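Local coordinates for uncharacterized protein DUF1344 (PDB 3K6O) that is of unknown function but, as a NigD-like protein with a signal sequence, probably works outside the cytoplasm, pairing an OB-type domain with a beta-sandwich domain, at residues A18-E23 with G61-L66; N37-W42 with G72-I77; N103-I108 with L190-D195; F126-K131 with N159-R164; L134-N139 with L152-N157. One frame throughout, in Å; residues are numbered along the deposited sequence.

Overall arrangement
The five contacts fall into two groups, one for each part of the chain. Contacts 1 and 2 lie in the N-terminal OB-type domain, their centres about 9 Å apart; their segments alternate along the sequence, and they meet where strand 58-66 pairs with strand 75-93. Contacts 3, 4 and 5 belong to the C-terminal beta-sandwich domain, where contacts 3 and 5 touch through neighbouring strands 149-157 and 186-191. Contact 4 joins two loops, about 16 Å from contact 3 between centres. In sequence, contact 3 encloses contact 4, which encloses contact 5. The long, interrupted strand 75-93 pairs with 40-43 and 58-66 and later with 133-139, tying the two domains together.

Contact 1. Residues A18-E23 with G61-L66; sequences AMATVE and GNYSFL
Ala18 and Gly61 form an antiparallel, hydrogen-bonded pair between strands 16-23 and 58-66 of the OB-type N-terminal domain. Ala18 N donates to Gly61 O, and Gly61 N returns a bond to Ala18 O at 2.9 Å. From this pair the segments 18-23 and 61-66 lead off in different directions, their short axes at 95°, while Ala20 goes on to bond with Ile59; this fits the strongly coiled strands of a small barrel. The side chain of Tyr63 makes a second link between the segments. Its CG sits beside the backbone N and anti to the carbonyl carbon (chi1 -34°), and the ring runs back along its own strand, with the carbonyl carbon of Gly61 against one face. A side chain at Gly61 would run into the Tyr63 hydroxyl, so the glycine leaves room for that group. At the ring's far end, Tyr63 OH gives its proton to Ala18 O at 2.8 Å. That carbonyl therefore takes two bonds, from the tyrosine hydroxyl and the Gly61 amide, which reach it from opposite faces of its plane. The methyl groups of Ala18 and Ala20 line the same end of the tyrosine. Leu33, Ile77 and Leu79 also pack on Tyr63, placing it among the apolar side chains within the barrel. Ala18 CB lies 4.2 Å from Tyr63 CE2, while Ala20 CB comes to 3.3 Å from Tyr63 OH.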
# COMPACT_ATOMS: atom_id res chain seq x y z
N ALA A 18 5.35 -10.01 4.14
CA ALA A 18 4.06 -9.52 3.61
C ALA A 18 3.51 -8.33 4.37
O ALA A 18 3.89 -8.06 5.51
CB ALA A 18 3.02 -10.65 3.55
N MSE A 19 2.58 -7.62 3.71
CA MSE A 19 1.86 -6.52 4.32
C MSE A 19 0.94 -7.03 5.43
O MSE A 19 0.50 -8.19 5.44
CB MSE A 19 1.01 -5.81 3.28
CG MSE A 19 1.78 -5.20 2.12
SE MSE A 19 2.69 -3.58 2.66
CE MSE A 19 1.43 -2.65 3.61
N ALA A 20 0.65 -6.14 6.37
CA ALA A 20 -0.37 -6.37 7.34
C ALA A 20 -0.87 -5.07 7.92
O ALA A 20 -0.22 -4.03 7.82
CB ALA A 20 0.16 -7.30 8.47
N THR A 21 -2.04 -5.11 8.51
CA THR A 21 -2.59 -3.95 9.18
C THR A 21 -2.77 -4.34 10.62
O THR A 21 -3.28 -5.39 10.92
CB THR A 21 -3.94 -3.51 8.57
OG1 THR A 21 -3.82 -3.39 7.14
CG2 THR A 21 -4.39 -2.14 9.14
N VAL A 22 -2.32 -3.47 11.50
CA VAL A 22 -2.49 -3.64 12.92
C VAL A 22 -3.95 -3.40 13.27
O VAL A 22 -4.59 -2.48 12.78
CB VAL A 22 -1.59 -2.64 13.68
CG1 VAL A 22 -1.79 -2.76 15.21
CG2 VAL A 22 -0.12 -2.82 13.31
N GLU A 23 -4.50 -4.24 14.14
CA GLU A 23 -5.81 -3.97 14.68
C GLU A 23 -5.80 -4.28 16.16
O GLU A 23 -4.88 -4.90 16.65
CB GLU A 23 -6.87 -4.76 13.92
CG GLU A 23 -6.94 -4.42 12.42
CD GLU A 23 -7.42 -2.97 12.12
OE1 GLU A 23 -7.83 -2.22 13.03
OE2 GLU A 23 -7.36 -2.59 10.94
N GLY A 61 6.04 -6.65 6.85
CA GLY A 61 6.59 -7.43 7.93
C GLY A 61 7.20 -8.75 7.54
O GLY A 61 7.01 -9.23 6.43
N ASN A 62 7.94 -9.32 8.50
CA ASN A 62 8.61 -10.60 8.40
C ASN A 62 8.05 -11.53 9.49
O ASN A 62 8.33 -11.33 10.65
CB ASN A 62 10.12 -10.39 8.59
CG ASN A 62 10.91 -11.66 8.51
OD1 ASN A 62 10.40 -12.75 8.76
ND2 ASN A 62 12.18 -11.53 8.17
N TYR A 63 7.27 -12.54 9.09
CA TYR A 63 6.57 -13.44 10.01
C TYR A 63 7.04 -14.87 9.86
O TYR A 63 7.42 -15.29 8.77
CB TYR A 63 5.05 -13.40 9.76
CG TYR A 63 4.56 -12.04 9.33
CD1 TYR A 63 4.65 -10.95 10.20
CD2 TYR A 63 4.04 -11.82 8.07
CE1 TYR A 63 4.24 -9.67 9.83
CE2 TYR A 63 3.62 -10.52 7.67
CZ TYR A 63 3.73 -9.46 8.56
OH TYR A 63 3.35 -8.20 8.22
N SER A 64 7.02 -15.60 10.98
CA SER A 64 7.13 -17.04 11.00
C SER A 64 5.85 -17.61 11.55
O SER A 64 5.44 -17.30 12.69
CB SER A 64 8.28 -17.50 11.91
OG SER A 64 9.55 -17.08 11.43
N PHE A 65 5.21 -18.46 10.78
CA PHE A 65 3.94 -19.01 11.20
C PHE A 65 4.23 -20.24 12.03
O PHE A 65 4.72 -21.23 11.50
CB PHE A 65 3.06 -19.34 9.99
CG PHE A 65 2.60 -18.14 9.27
CD1 PHE A 65 3.44 -17.46 8.41
CD2 PHE A 65 1.33 -17.66 9.45
CE1 PHE A 65 3.00 -16.31 7.75
CE2 PHE A 65 0.90 -16.52 8.80
CZ PHE A 65 1.73 -15.85 7.95
N LEU A 66 3.98 -20.17 13.33
CA LEU A 66 4.41 -21.21 14.25
C LEU A 66 3.40 -22.34 14.43
O LEU A 66 3.78 -23.50 14.61
CB LEU A 66 4.79 -20.62 15.59
CG LEU A 66 5.91 -19.57 15.63
CD1 LEU A 66 5.99 -19.02 17.03
CD2 LEU A 66 7.29 -20.09 15.15

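Contact 2. Residues N37-W42 with G72-I77; sequences NGEKLW and GFAYNI
Trp42 and Phe73 pack against each other beside a short parallel pairing of strands 40-43 and 75-93 in the OB-type domain. Trp42 N donates to Tyr75 O, and Ile77 N donates to Trp42 O at 2.8 Å. The tryptophan CG is anti to its own N (chi1 -171°), which carries the indole out to Phe73. There Trp42 CE3 stands over one face of the phenylalanine ring, toward its rim, 3.5 Å from Phe73 CZ. The planes are inclined by 50°. Phe73 CD1 also touches Lys40 CB at 3.7 Å, and Tyr28 and Tyr32 meet the Phe73 ring edge-to-face. An alanine at Phe73 is likely to leave a gap between Trp42 and those tyrosines, with the indole less firmly fixed in its rotation. On the side of the sheet bearing Leu41 and Tyr75, Leu41 CD2 meets Tyr75 CB at 3.9 Å, and Leu41 CB touches Ile77 CG2. Glu39 OE1 lies in the plane of the Tyr75 ring, at its edge near CE2. Asn76 directs OD1 to Trp42 CB, while its ND2 bonds to Glu67 and Glu70. Ahead of the paired strands, a water accepts from Lys40 N at 2.8 Å and donates to Gly72 O at 2.9 Å.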
# COMPACT_ATOMS: atom_id res chain seq x y z
N ASN A 37 -5.51 -10.87 3.09
CA ASN A 37 -6.54 -11.90 2.86
C ASN A 37 -7.49 -12.07 4.03
O ASN A 37 -8.31 -13.03 4.05
CB ASN A 37 -5.91 -13.25 2.54
CG ASN A 37 -5.25 -13.89 3.71
OD1 ASN A 37 -5.23 -13.37 4.83
ND2 ASN A 37 -4.67 -15.05 3.45
N GLY A 38 -7.38 -11.18 5.02
CA GLY A 38 -8.31 -11.21 6.17
C GLY A 38 -7.97 -12.15 7.31
O GLY A 38 -8.67 -12.17 8.34
N GLU A 39 -6.91 -12.93 7.20
CA GLU A 39 -6.53 -13.77 8.33
C GLU A 39 -5.89 -12.95 9.45
O GLU A 39 -5.06 -12.09 9.20
CB GLU A 39 -5.56 -14.86 7.91
CG GLU A 39 -6.20 -15.85 6.97
CD GLU A 39 -5.26 -16.98 6.63
OE1 GLU A 39 -4.05 -16.71 6.44
OE2 GLU A 39 -5.74 -18.13 6.60
N LYS A 40 -6.27 -13.25 10.69
CA LYS A 40 -5.79 -12.54 11.84
C LYS A 40 -4.70 -13.35 12.49
O LYS A 40 -4.87 -14.56 12.74
CB LYS A 40 -6.91 -12.35 12.85
CG LYS A 40 -8.14 -11.56 12.35
CD LYS A 40 -9.10 -11.38 13.52
CE LYS A 40 -10.56 -11.68 13.14
NZ LYS A 40 -11.07 -10.75 12.04
N LEU A 41 -3.59 -12.68 12.79
CA LEU A 41 -2.41 -13.32 13.35
C LEU A 41 -2.19 -12.85 14.77
O LEU A 41 -2.17 -11.63 15.03
CB LEU A 41 -1.19 -12.97 12.49
CG LEU A 41 -1.28 -13.25 10.98
CD1 LEU A 41 0.02 -12.86 10.28
CD2 LEU A 41 -1.64 -14.70 10.72
N TRP A 42 -2.05 -13.81 15.70
CA TRP A 42 -1.68 -13.50 17.04
C TRP A 42 -0.16 -13.58 17.27
O TRP A 42 0.48 -14.63 16.99
CB TRP A 42 -2.39 -14.43 18.02
CG TRP A 42 -2.18 -13.99 19.44
CD1 TRP A 42 -1.36 -14.56 20.36
CD2 TRP A 42 -2.78 -12.85 20.07
NE1 TRP A 42 -1.42 -13.86 21.54
CE2 TRP A 42 -2.28 -12.81 21.39
CE3 TRP A 42 -3.69 -11.87 19.65
CZ2 TRP A 42 -2.65 -11.81 22.30
CZ3 TRP A 42 -4.06 -10.86 20.55
CH2 TRP A 42 -3.55 -10.85 21.85
N GLY A 72 -10.30 -17.12 17.03
CA GLY A 72 -10.47 -16.37 15.77
C GLY A 72 -9.17 -15.96 15.06
O GLY A 72 -9.21 -15.35 13.98
N PHE A 73 -8.01 -16.23 15.69
CA PHE A 73 -6.72 -15.95 15.08
C PHE A 73 -6.33 -17.18 14.31
O PHE A 73 -6.26 -18.28 14.88
CB PHE A 73 -5.66 -15.56 16.13
CG PHE A 73 -6.06 -14.35 16.92
CD1 PHE A 73 -6.00 -13.12 16.35
CD2 PHE A 73 -6.60 -14.47 18.18
CE1 PHE A 73 -6.43 -11.98 17.04
CE2 PHE A 73 -7.03 -13.36 18.87
CZ PHE A 73 -6.94 -12.10 18.30
N ALA A 74 -6.14 -17.02 13.01
CA ALA A 74 -5.81 -18.13 12.15
C ALA A 74 -4.50 -18.80 12.58
O ALA A 74 -4.40 -20.03 12.55
CB ALA A 74 -5.70 -17.65 10.69
N TYR A 75 -3.49 -17.98 12.91
CA TYR A 75 -2.17 -18.45 13.28
C TYR A 75 -1.56 -17.65 14.43
O TYR A 75 -1.85 -16.47 14.60
CB TYR A 75 -1.21 -18.34 12.10
CG TYR A 75 -1.59 -19.16 10.90
CD1 TYR A 75 -1.23 -20.50 10.81
CD2 TYR A 75 -2.30 -18.59 9.86
CE1 TYR A 75 -1.58 -21.26 9.71
CE2 TYR A 75 -2.65 -19.33 8.76
CZ TYR A 75 -2.29 -20.66 8.69
OH TYR A 75 -2.65 -21.39 7.59
N ASN A 76 -0.70 -18.32 15.18
CA ASN A 76 0.18 -17.70 16.15
C ASN A 76 1.51 -17.56 15.46
O ASN A 76 2.00 -18.52 14.87
CB ASN A 76 0.35 -18.58 17.39
CG ASN A 76 -0.92 -18.73 18.17
OD1 ASN A 76 -1.78 -17.82 18.19
ND2 ASN A 76 -1.05 -19.88 18.86
N ILE A 77 2.09 -16.36 15.52
CA ILE A 77 3.32 -16.07 14.78
C ILE A 77 4.45 -15.53 15.65
O ILE A 77 4.23 -15.07 16.77
CB ILE A 77 3.07 -15.07 13.60
CG1 ILE A 77 2.71 -13.66 14.12
CG2 ILE A 77 1.94 -15.57 12.71
CD1 ILE A 77 3.01 -12.50 13.16
O HOH W 1 -8.24 -15.14 11.28

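Contact 3. Residues N103-I108 with L190-D195; sequences NMKVQI and LVNPVD
Asn192 uses both ends of its side-chain amide to join the two segments. Its ND2 donates to Asn103 O at 2.6 Å, with the acceptor almost in the amide plane, and its OD1 accepts from Lys105 NZ at 2.8 Å. With CG anti to the backbone N (chi1 -171°), the amide is carried toward 103-108. Lys105 bends at its last torsion, bringing NZ also to Pro193 O at 3.2 Å; Gly196 O is a third acceptor, so three oxygens share one ammonium group. Between the backbones, Val106 N donates to Asn192 O at 3.0 Å, in the carbonyl plane. Val194 N reaches Val106 O from well above its plane, an oblique bond of 3.1 Å. Asn103 ND2 bonds to a tetraethylene glycol, probably from the crystallisation liquor, and weakly to Glu198. Beneath these polar links, Val191 CG1 packs against Ile108 CG1 at 3.9 Å and more loosely against Val106 CG1. In the beta-sandwich domain, the contact joins the lead-in to strand 107-113 with the end of strand 186-191; Val106 and Ile108 also pack on strand 117-125, while Val191 meets Tyr201 of strand 199-204.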
# COMPACT_ATOMS: atom_id res chain seq x y z
N ASN A 103 2.79 15.91 -12.07
CA ASN A 103 2.71 14.64 -12.74
C ASN A 103 4.09 14.29 -13.30
O ASN A 103 4.25 13.97 -14.47
CB ASN A 103 1.69 14.69 -13.87
CG ASN A 103 1.36 13.31 -14.40
OD1 ASN A 103 1.52 12.28 -13.70
ND2 ASN A 103 0.93 13.27 -15.67
N MSE A 104 5.08 14.34 -12.43
CA MSE A 104 6.45 14.03 -12.80
C MSE A 104 6.70 12.53 -12.93
O MSE A 104 6.00 11.69 -12.34
CB MSE A 104 7.37 14.63 -11.75
CG MSE A 104 7.28 16.18 -11.70
SE MSE A 104 8.54 16.85 -10.42
CE MSE A 104 10.13 16.90 -11.60
N LYS A 105 7.68 12.18 -13.75
CA LYS A 105 7.98 10.79 -14.01
C LYS A 105 8.46 10.10 -12.73
O LYS A 105 9.28 10.64 -11.99
CB LYS A 105 9.04 10.67 -15.12
CG LYS A 105 8.51 11.14 -16.50
CD LYS A 105 9.38 10.68 -17.68
CE LYS A 105 8.66 10.88 -19.05
NZ LYS A 105 7.35 10.10 -19.16
N VAL A 106 7.94 8.90 -12.49
CA VAL A 106 8.28 8.10 -11.31
C VAL A 106 8.54 6.64 -11.75
O VAL A 106 7.94 6.16 -12.72
CB VAL A 106 7.14 8.12 -10.27
CG1 VAL A 106 5.83 7.48 -10.83
CG2 VAL A 106 7.55 7.39 -8.97
N GLN A 107 9.45 5.98 -11.04
CA GLN A 107 9.76 4.56 -11.25
C GLN A 107 8.96 3.69 -10.31
O GLN A 107 9.16 3.76 -9.10
CB GLN A 107 11.26 4.31 -11.05
CG GLN A 107 11.68 2.85 -11.28
CD GLN A 107 13.18 2.64 -11.13
OE1 GLN A 107 13.95 3.58 -10.89
NE2 GLN A 107 13.61 1.38 -11.27
N ILE A 108 8.03 2.91 -10.85
CA ILE A 108 7.23 1.99 -10.06
C ILE A 108 7.90 0.61 -10.06
O ILE A 108 8.18 0.07 -11.10
CB ILE A 108 5.82 1.81 -10.62
CG1 ILE A 108 5.04 3.14 -10.65
CG2 ILE A 108 5.03 0.77 -9.77
CD1 ILE A 108 5.03 3.89 -9.30
N LEU A 190 -3.52 5.37 -13.73
CA LEU A 190 -2.63 6.02 -14.69
C LEU A 190 -1.32 6.43 -14.01
O LEU A 190 -1.32 7.01 -12.92
CB LEU A 190 -3.27 7.28 -15.31
CG LEU A 190 -4.20 7.10 -16.51
CD1 LEU A 190 -5.02 8.37 -16.75
CD2 LEU A 190 -3.43 6.73 -17.82
N VAL A 191 -0.22 6.15 -14.71
CA VAL A 191 1.12 6.42 -14.21
C VAL A 191 1.95 7.07 -15.30
O VAL A 191 1.89 6.67 -16.49
CB VAL A 191 1.81 5.11 -13.77
CG1 VAL A 191 3.33 5.32 -13.42
CG2 VAL A 191 1.03 4.51 -12.59
N ASN A 192 2.73 8.06 -14.88
CA ASN A 192 3.71 8.67 -15.75
C ASN A 192 5.06 8.06 -15.39
O ASN A 192 5.65 8.39 -14.36
CB ASN A 192 3.69 10.18 -15.56
CG ASN A 192 4.52 10.91 -16.59
OD1 ASN A 192 5.01 10.33 -17.56
ND2 ASN A 192 4.71 12.19 -16.37
N PRO A 193 5.55 7.12 -16.21
CA PRO A 193 6.71 6.31 -15.84
C PRO A 193 8.04 6.92 -16.26
O PRO A 193 8.08 7.59 -17.26
CB PRO A 193 6.45 5.01 -16.59
CG PRO A 193 5.78 5.47 -17.86
CD PRO A 193 5.00 6.72 -17.53
N VAL A 194 9.12 6.67 -15.52
CA VAL A 194 10.45 7.19 -15.89
C VAL A 194 10.97 6.71 -17.23
O VAL A 194 11.52 7.49 -18.02
CB VAL A 194 11.56 6.90 -14.83
CG1 VAL A 194 11.18 7.44 -13.46
CG2 VAL A 194 11.89 5.42 -14.76
N ASP A 195 10.84 5.41 -17.50
CA ASP A 195 11.23 4.92 -18.84
C ASP A 195 9.89 4.50 -19.43
O ASP A 195 9.21 3.57 -18.90
CB ASP A 195 12.24 3.76 -18.79

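Contact 4. Residues F126-K131 with N159-R164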
# COMPACT_ATOMS: atom_id res chain seq x y z
N PHE A 126 15.76 11.17 -2.84
CA PHE A 126 16.13 11.51 -1.47
C PHE A 126 15.83 13.00 -1.20
O PHE A 126 16.10 13.86 -2.05
CB PHE A 126 17.63 11.25 -1.23
CG PHE A 126 18.03 11.34 0.22
CD1 PHE A 126 17.69 10.32 1.10
CD2 PHE A 126 18.73 12.43 0.70
CE1 PHE A 126 18.05 10.37 2.45
CE2 PHE A 126 19.10 12.50 2.06
CZ PHE A 126 18.74 11.46 2.93
N PRO A 127 15.27 13.30 -0.02
CA PRO A 127 14.98 14.69 0.35
C PRO A 127 16.23 15.58 0.39
O PRO A 127 17.18 15.29 1.11
CB PRO A 127 14.36 14.57 1.74
CG PRO A 127 13.85 13.15 1.82
CD PRO A 127 14.79 12.34 0.99
N SER A 128 16.19 16.65 -0.38
CA SER A 128 17.32 17.50 -0.64
C SER A 128 16.85 18.94 -0.98
O SER A 128 17.11 19.44 -2.08
CB SER A 128 18.13 16.91 -1.80
OG SER A 128 17.34 16.82 -2.99
N PRO A 129 16.12 19.59 -0.05
CA PRO A 129 15.62 19.08 1.25
C PRO A 129 14.15 18.60 1.23
O PRO A 129 13.79 17.69 1.99
CB PRO A 129 15.77 20.29 2.18
CG PRO A 129 15.58 21.49 1.26
CD PRO A 129 15.92 21.05 -0.17
N GLN A 130 13.32 19.19 0.38
CA GLN A 130 11.89 18.82 0.32
C GLN A 130 11.67 17.31 0.15
O GLN A 130 12.32 16.67 -0.66
CB GLN A 130 11.20 19.59 -0.81
CG GLN A 130 10.85 21.02 -0.44
CD GLN A 130 9.81 21.06 0.67
OE1 GLN A 130 10.15 21.20 1.85
NE2 GLN A 130 8.54 20.88 0.29
N LYS A 131 10.76 16.75 0.94
CA LYS A 131 10.43 15.33 0.85
C LYS A 131 9.35 15.09 -0.24
O LYS A 131 8.24 15.62 -0.14
CB LYS A 131 9.98 14.83 2.23
CG LYS A 131 9.13 13.56 2.25
CD LYS A 131 9.91 12.24 2.12
CE LYS A 131 8.91 11.04 2.05
NZ LYS A 131 9.42 9.75 2.60
N ASN A 159 9.16 17.81 -5.75
CA ASN A 159 9.22 19.03 -4.97
C ASN A 159 10.64 19.58 -4.96
O ASN A 159 11.18 19.87 -3.92
CB ASN A 159 8.73 18.74 -3.52
CG ASN A 159 7.20 18.58 -3.42
OD1 ASN A 159 6.46 19.07 -4.28
ND2 ASN A 159 6.74 17.91 -2.37
N GLY A 160 11.26 19.68 -6.14
CA GLY A 160 12.62 20.21 -6.27
C GLY A 160 13.77 19.24 -5.98
O GLY A 160 14.87 19.42 -6.49
N SER A 161 13.52 18.21 -5.18
CA SER A 161 14.55 17.22 -4.84
C SER A 161 14.93 16.33 -6.02
O SER A 161 14.18 15.42 -6.40
CB SER A 161 14.08 16.34 -3.70
OG SER A 161 13.93 17.12 -2.53
N GLN A 162 16.10 16.60 -6.59
CA GLN A 162 16.63 15.90 -7.75
C GLN A 162 17.60 14.79 -7.34
O GLN A 162 18.21 14.15 -8.19
CB GLN A 162 17.38 16.88 -8.65
CG GLN A 162 16.60 18.10 -9.17
CD GLN A 162 17.49 19.10 -9.90
OE1 GLN A 162 18.67 19.28 -9.57
NE2 GLN A 162 16.94 19.75 -10.91
N GLY A 163 17.74 14.56 -6.03
CA GLY A 163 18.77 13.66 -5.51
C GLY A 163 18.67 12.19 -5.89
O GLY A 163 17.88 11.81 -6.75
N ARG A 164 19.49 11.38 -5.23
CA ARG A 164 19.57 9.94 -5.48
C ARG A 164 18.26 9.23 -5.14
O ARG A 164 17.62 9.55 -4.15
CB ARG A 164 20.72 9.33 -4.66
CG ARG A 164 20.49 9.32 -3.13
CD ARG A 164 21.73 8.87 -2.32
NE ARG A 164 21.33 7.98 -1.22
CZ ARG A 164 21.13 8.34 0.05
NH1 ARG A 164 21.30 9.60 0.45
NH2 ARG A 164 20.75 7.41 0.94
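The guanidinium of Arg164 lies over the Phe126 ring as a cation-pi stack, with Arg164 CZ 4.4 Å from the ring centroid and the planes at 29°. Arg164 NH1 sits above the middle of the ring, 3.7 Å from Phe126 CG, while Pro127 CD covers the opposite face toward the rim. The ring is thus held between a charged group and a proline. The two side chains run alongside each other in the same direction; a bend at the third torsion of Arg164 (chi3 -139°) helps to turn the guanidinium over the ring. Their bases are fastened by the backbone, where Phe126 N donates to Arg164 O at 2.8 Å. In the middle of the contact, Ser161 OG is gripped twice. It gives its proton to Gln130 O at 2.5 Å, in the carbonyl plane on a lone pair, and accepts from Ser128 N at 3.2 Å. A cis peptide bond before Pro129 lies in the turn between these two partners. At the far end, Gln130 CB rests against Asn159 O at 3.1 Å. One step outward, Asn125 ND2 bonds to Gly163 O just before Arg164, and Asn157 OD1 accepts from Asn159 N. These largely exposed loops of the beta-sandwich domain meet at its surface: 126-131 connects strands 117-125 and 133-139, while the loop 159-164 connects strands 149-157 and 165-173.

Contact 5. Residues L134-N139 with L152-N157; sequences LNLVVN and LELRYN
Glu153 reaches across its sheet face from Val137 to Asn139. Its CB touches Val137 CG2 at 3.8 Å; CG stands beside the backbone N (chi1 -45°), and the extended chain beyond it carries the carboxylate toward the end of the neighbouring strand. CD lies 3.6 Å from Asn139 ND2, and the two oxygens then divide their work. Glu153 OE2 accepts from Asn139 ND2 at 2.9 Å, the donor coming from above the carboxylate plane. Glu153 OE1 turns to its own strand and takes a salt bridge from Arg155, whose NE and NH2 both grip it side-on, NH2 at 2.8 Å. An alanine in place of Glu153 would probably leave the arginine without its carboxylate mate and Asn139 ND2 without its acceptor. These residues lie on the beta hairpin of strands 133-139 and 149-157 in the beta-sandwich domain. Paired backbone bonds link Asn135 with Arg155 and Val137 with Glu153, as in Val137 N to Glu153 O at 2.7 Å. On the opposite face, leucines interlock: Leu136 CD1 lies 3.8 Å from Leu154 CD2 and also touches Leu152 CB. Phe172 of strand 165-173 packs against Leu134, Leu136 and Leu154. Farther along, Leu134 CD1 meets Tyr156 CB at 4.0 Å, and Tyr156 OH bonds to Asn125 OD1.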
# COMPACT_ATOMS: atom_id res chain seq x y z
N LEU A 134 3.95 11.30 -3.42
CA LEU A 134 3.20 10.45 -4.32
C LEU A 134 1.71 10.46 -3.88
O LEU A 134 1.37 10.00 -2.79
CB LEU A 134 3.74 9.03 -4.29
CG LEU A 134 3.14 8.08 -5.34
CD1 LEU A 134 3.54 8.46 -6.78
CD2 LEU A 134 3.48 6.63 -5.06
N ASN A 135 0.82 10.93 -4.76
CA ASN A 135 -0.62 10.89 -4.49
C ASN A 135 -1.41 9.98 -5.47
O ASN A 135 -1.01 9.73 -6.62
CB ASN A 135 -1.20 12.29 -4.57
CG ASN A 135 -0.83 13.17 -3.41
OD1 ASN A 135 -0.03 14.12 -3.53
ND2 ASN A 135 -1.41 12.89 -2.29
N LEU A 136 -2.54 9.52 -4.99
CA LEU A 136 -3.53 8.77 -5.78
C LEU A 136 -4.77 9.62 -5.84
O LEU A 136 -5.38 9.93 -4.81
CB LEU A 136 -3.88 7.44 -5.11
CG LEU A 136 -4.75 6.47 -5.91
CD1 LEU A 136 -4.06 6.05 -7.20
CD2 LEU A 136 -5.11 5.26 -5.05
N VAL A 137 -5.10 10.07 -7.05
CA VAL A 137 -6.08 11.11 -7.18
C VAL A 137 -7.24 10.67 -8.01
O VAL A 137 -7.10 9.83 -8.89
CB VAL A 137 -5.42 12.34 -7.80
CG1 VAL A 137 -4.08 12.65 -7.08
CG2 VAL A 137 -5.24 12.11 -9.29
N VAL A 138 -8.39 11.25 -7.74
CA VAL A 138 -9.52 11.26 -8.68
C VAL A 138 -9.46 12.51 -9.54
O VAL A 138 -9.49 13.62 -9.01
CB VAL A 138 -10.86 11.23 -7.94
CG1 VAL A 138 -12.10 11.20 -8.94
CG2 VAL A 138 -10.88 10.06 -6.95
N ASN A 139 -9.39 12.33 -10.85
CA ASN A 139 -9.26 13.45 -11.75
C ASN A 139 -10.63 14.06 -12.00
O ASN A 139 -11.45 13.47 -12.71
CB ASN A 139 -8.65 12.99 -13.08
CG ASN A 139 -8.22 14.17 -13.98
OD1 ASN A 139 -8.80 15.22 -13.88
ND2 ASN A 139 -7.23 13.97 -14.89
N LEU A 152 -8.41 6.13 -11.45
CA LEU A 152 -7.56 6.90 -10.52
C LEU A 152 -6.22 7.19 -11.19
O LEU A 152 -5.81 6.50 -12.18
CB LEU A 152 -7.32 6.11 -9.23
CG LEU A 152 -8.56 5.73 -8.45
CD1 LEU A 152 -8.25 4.79 -7.26
CD2 LEU A 152 -9.39 6.95 -8.04
N GLU A 153 -5.49 8.17 -10.65
CA GLU A 153 -4.18 8.47 -11.20
C GLU A 153 -3.18 8.61 -10.10
O GLU A 153 -3.47 9.18 -9.06
CB GLU A 153 -4.20 9.73 -12.08
CG GLU A 153 -5.38 9.82 -13.07
CD GLU A 153 -5.28 11.05 -14.00
OE1 GLU A 153 -4.27 11.79 -13.89
OE2 GLU A 153 -6.23 11.26 -14.81
N LEU A 154 -1.99 8.08 -10.33
CA LEU A 154 -0.89 8.29 -9.42
C LEU A 154 -0.11 9.49 -9.93
O LEU A 154 0.25 9.53 -11.09
CB LEU A 154 0.05 7.10 -9.36
CG LEU A 154 -0.12 5.93 -8.41
CD1 LEU A 154 1.10 5.01 -8.68
CD2 LEU A 154 -0.23 6.33 -6.93
N ARG A 155 0.14 10.45 -9.05
CA ARG A 155 0.80 11.68 -9.39
C ARG A 155 2.02 11.84 -8.48
O ARG A 155 1.88 11.88 -7.25
CB ARG A 155 -0.20 12.84 -9.20
CG ARG A 155 -1.42 12.77 -10.11
CD ARG A 155 -0.96 12.85 -11.57
NE ARG A 155 -2.04 13.15 -12.53
CZ ARG A 155 -2.29 14.33 -13.08
NH1 ARG A 155 -1.56 15.41 -12.81
NH2 ARG A 155 -3.25 14.42 -13.98
N TYR A 156 3.20 11.93 -9.08
CA TYR A 156 4.45 12.13 -8.33
C TYR A 156 4.94 13.57 -8.45
O TYR A 156 4.89 14.17 -9.53
CB TYR A 156 5.55 11.17 -8.84
CG TYR A 156 6.91 11.32 -8.17
CD1 TYR A 156 7.07 11.03 -6.84
CD2 TYR A 156 8.03 11.75 -8.89
CE1 TYR A 156 8.31 11.12 -6.23
CE2 TYR A 156 9.26 11.87 -8.28
CZ TYR A 156 9.39 11.54 -6.95
OH TYR A 156 10.59 11.66 -6.31
N ASN A 157 5.41 14.12 -7.34
CA ASN A 157 6.05 15.42 -7.35
C ASN A 157 7.31 15.33 -6.49
O ASN A 157 7.22 14.99 -5.32
CB ASN A 157 5.11 16.52 -6.83
CG ASN A 157 5.51 17.89 -7.31
OD1 ASN A 157 6.66 18.13 -7.70
ND2 ASN A 157 4.55 18.82 -7.31